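Local coordinates for penicillin-binding protein (Bacillus halodurans, PDB 3TG9) that probably binds penicillin covalently through an active-site serine, as other members of the serine beta-lactamase and penicillin-binding protein family do, at residues Thr100-Pro104 against Ala140-Pro146. Sequence-based numbering, arbitrary orientation.
Sequences TSGVP and APMKFPP
The CA of Gly102 sits over the centre of the Phe144 ring. It lies 3.5 Å from the ring centroid, 15° off the normal, a CH-pi contact over one face. The CG of Phe144 stands between its own backbone N and carbonyl carbon (chi1 57°), which turns the ring back over the glycine. At the ring edge, near its plane, Thr100 O comes to 3.6 Å from Phe144 CE1. Gly102 CA also faces Phe144 O in a CA-H...O contact of 3.6 Å. The backbone of Gly102 has positive phi.

One hydrogen bond joins the two segments. Lys143 N donates to Gly102 O over 2.6 Å, and the N-H...O angle of 169° is nearly straight. The lysine chain bends at chi2 and chi3; its CG stays near Val103 O while its end leads away.

Met142 also bends at chi2 and chi3. Its SD runs beside Val103, and its CE crosses to Pro104 CD at 3.3 Å, a tight approach. At another atom of this proline ring, Pro104 CB is 3.5 Å from Ala140 CB, and Pro104 CG rests on Ala140 O at 3.3 Å. Val103 and Met142 both touch Phe88. Within 100-104, Ser101 OG accepts from Val103 N in an ST turn.

At the far end, Pro146 CA makes a bent CA-H...O contact with Ser101 O, and Thr100 is backbone-bonded to Gly147. Both segments belong to the loop region between helices 93-98 and 155-168. Val103 O receives a weak hydrogen bond from Asn153 ND2. The contact is mainly apolar and C-H mediated, with Lys143 N to Gly102 O as the one conventional hydrogen bond between 100-104 and 140-146.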
ATOM      1  N   THR B 100       2.832 -33.462   3.114  1.00 38.18           N
ATOM      2  CA  THR B 100       2.061 -34.701   3.168  1.00 39.93           C
ATOM      3  C   THR B 100       1.183 -34.751   4.417  1.00 41.80           C
ATOM      4  O   THR B 100       0.689 -35.814   4.789  1.00 43.70           O
ATOM      5  CB  THR B 100       2.984 -35.935   3.134  1.00 38.53           C
ATOM      6  OG1 THR B 100       3.965 -35.828   4.172  1.00 33.06           O
ATOM      7  CG2 THR B 100       3.694 -36.042   1.786  1.00 35.09           C
ATOM      8  N   SER B 101       0.983 -33.593   5.046  1.00 38.84           N
ATOM      9  CA  SER B 101       0.295 -33.501   6.333  1.00 38.42           C
ATOM     10  C   SER B 101      -1.216 -33.682   6.259  1.00 44.65           C
ATOM     11  O   SER B 101      -1.844 -34.079   7.241  1.00 43.45           O
ATOM     12  CB  SER B 101       0.581 -32.151   6.984  1.00 41.75           C
ATOM     13  OG  SER B 101      -0.188 -31.131   6.367  1.00 40.49           O
ATOM     14  N   GLY B 102      -1.797 -33.359   5.109  1.00 42.96           N
ATOM     15  CA  GLY B 102      -3.236 -33.422   4.940  1.00 44.52           C
ATOM     16  C   GLY B 102      -4.032 -32.274   5.543  1.00 43.71           C
ATOM     17  O   GLY B 102      -5.251 -32.236   5.400  1.00 44.81           O
ATOM     18  N   VAL B 103      -3.364 -31.342   6.222  1.00 40.28           N
ATOM     19  CA  VAL B 103      -4.061 -30.196   6.817  1.00 40.09           C
ATOM     20  C   VAL B 103      -4.830 -29.395   5.767  1.00 40.50           C
ATOM     21  O   VAL B 103      -4.480 -29.417   4.585  1.00 39.88           O
ATOM     22  CB  VAL B 103      -3.093 -29.242   7.564  1.00 39.00           C
ATOM     23  CG1 VAL B 103      -2.419 -29.966   8.708  1.00 41.84           C
ATOM     24  CG2 VAL B 103      -2.059 -28.655   6.609  1.00 34.99           C
ATOM     25  N   PRO B 104      -5.893 -28.690   6.191  1.00 38.94           N
ATOM     26  CA  PRO B 104      -6.580 -27.788   5.261  1.00 38.24           C
ATOM     27  C   PRO B 104      -5.689 -26.581   4.988  1.00 39.16           C
ATOM     28  O   PRO B 104      -4.895 -26.199   5.847  1.00 37.28           O
ATOM     29  CB  PRO B 104      -7.816 -27.356   6.042  1.00 37.51           C
ATOM     30  CG  PRO B 104      -7.414 -27.464   7.476  1.00 38.47           C
ATOM     31  CD  PRO B 104      -6.431 -28.600   7.559  1.00 42.66           C
ATOM     32  N   ALA B 140     -11.102 -25.846   9.432  1.00 45.78           N
ATOM     33  CA  ALA B 140     -11.515 -26.628   8.277  1.00 45.29           C
ATOM     34  C   ALA B 140     -11.072 -28.083   8.443  1.00 47.57           C
ATOM     35  O   ALA B 140     -10.108 -28.367   9.157  1.00 45.90           O
ATOM     36  CB  ALA B 140     -10.956 -26.024   6.991  1.00 42.65           C
ATOM     37  N   PRO B 141     -11.796 -29.011   7.797  1.00 49.87           N
ATOM     38  CA  PRO B 141     -11.529 -30.449   7.889  1.00 45.04           C
ATOM     39  C   PRO B 141     -10.228 -30.857   7.213  1.00 48.50           C
ATOM     40  O   PRO B 141      -9.865 -30.322   6.162  1.00 47.19           O
ATOM     41  CB  PRO B 141     -12.710 -31.058   7.125  1.00 47.76           C
ATOM     42  CG  PRO B 141     -13.153 -29.960   6.208  1.00 54.35           C
ATOM     43  CD  PRO B 141     -13.054 -28.758   7.074  1.00 48.19           C
ATOM     44  N   MET B 142      -9.532 -31.814   7.812  1.00 47.54           N
ATOM     45  CA  MET B 142      -8.332 -32.346   7.194  1.00 45.97           C
ATOM     46  C   MET B 142      -8.702 -32.871   5.813  1.00 47.86           C
ATOM     47  O   MET B 142      -9.832 -33.301   5.593  1.00 51.53           O
ATOM     48  CB  MET B 142      -7.729 -33.450   8.053  1.00 44.90           C
ATOM     49  CG  MET B 142      -6.212 -33.382   8.146  1.00 52.63           C
ATOM     50  SD  MET B 142      -5.634 -32.489   9.604  1.00 59.87           S
ATOM     51  CE  MET B 142      -6.802 -31.141   9.708  1.00 50.83           C
ATOM     52  N   LYS B 143      -7.764 -32.809   4.877  1.00 46.46           N
ATOM     53  CA  LYS B 143      -8.045 -33.205   3.504  1.00 48.92           C
ATOM     54  C   LYS B 143      -7.786 -34.696   3.321  1.00 50.97           C
ATOM     55  O   LYS B 143      -8.373 -35.345   2.454  1.00 52.00           O
ATOM     56  CB  LYS B 143      -7.203 -32.381   2.527  1.00 49.91           C
ATOM     57  CG  LYS B 143      -7.297 -30.876   2.762  1.00 51.45           C
ATOM     58  CD  LYS B 143      -8.698 -30.333   2.465  1.00 54.00           C
ATOM     59  CE  LYS B 143      -9.054 -30.490   0.986  1.00 58.99           C
ATOM     60  NZ  LYS B 143     -10.424 -29.985   0.664  1.00 60.93           N
ATOM     61  N   PHE B 144      -6.906 -35.236   4.153  1.00 49.77           N
ATOM     62  CA  PHE B 144      -6.582 -36.651   4.099  1.00 49.97           C
ATOM     63  C   PHE B 144      -5.715 -37.051   5.285  1.00 49.76           C
ATOM     64  O   PHE B 144      -5.215 -36.187   6.012  1.00 47.48           O
ATOM     65  CB  PHE B 144      -5.903 -37.012   2.768  1.00 54.25           C
ATOM     66  CG  PHE B 144      -4.656 -36.219   2.473  1.00 52.84           C
ATOM     67  CD1 PHE B 144      -3.440 -36.581   3.026  1.00 53.41           C
ATOM     68  CD2 PHE B 144      -4.699 -35.130   1.620  1.00 50.70           C
ATOM     69  CE1 PHE B 144      -2.290 -35.859   2.747  1.00 52.88           C
ATOM     70  CE2 PHE B 144      -3.554 -34.405   1.332  1.00 49.69           C
ATOM     71  CZ  PHE B 144      -2.348 -34.768   1.898  1.00 48.23           C
ATOM     72  N   PRO B 145      -5.560 -38.367   5.499  1.00 50.18           N
ATOM     73  CA  PRO B 145      -4.690 -38.921   6.540  1.00 54.48           C
ATOM     74  C   PRO B 145      -3.264 -38.395   6.426  1.00 54.36           C
ATOM     75  O   PRO B 145      -2.683 -38.455   5.342  1.00 56.17           O
ATOM     76  CB  PRO B 145      -4.700 -40.420   6.232  1.00 53.50           C
ATOM     77  CG  PRO B 145      -6.015 -40.655   5.596  1.00 57.55           C
ATOM     78  CD  PRO B 145      -6.332 -39.418   4.810  1.00 54.33           C
ATOM     79  N   PRO B 146      -2.702 -37.892   7.537  1.00 52.48           N
ATOM     80  CA  PRO B 146      -1.301 -37.463   7.544  1.00 50.57           C
ATOM     81  C   PRO B 146      -0.389 -38.530   6.954  1.00 50.77           C
ATOM     82  O   PRO B 146      -0.274 -39.620   7.509  1.00 53.23           O
ATOM     83  CB  PRO B 146      -1.006 -37.274   9.034  1.00 50.69           C
ATOM     84  CG  PRO B 146      -2.315 -36.890   9.619  1.00 48.27           C
ATOM     85  CD  PRO B 146      -3.358 -37.661   8.836  1.00 53.84           C
TER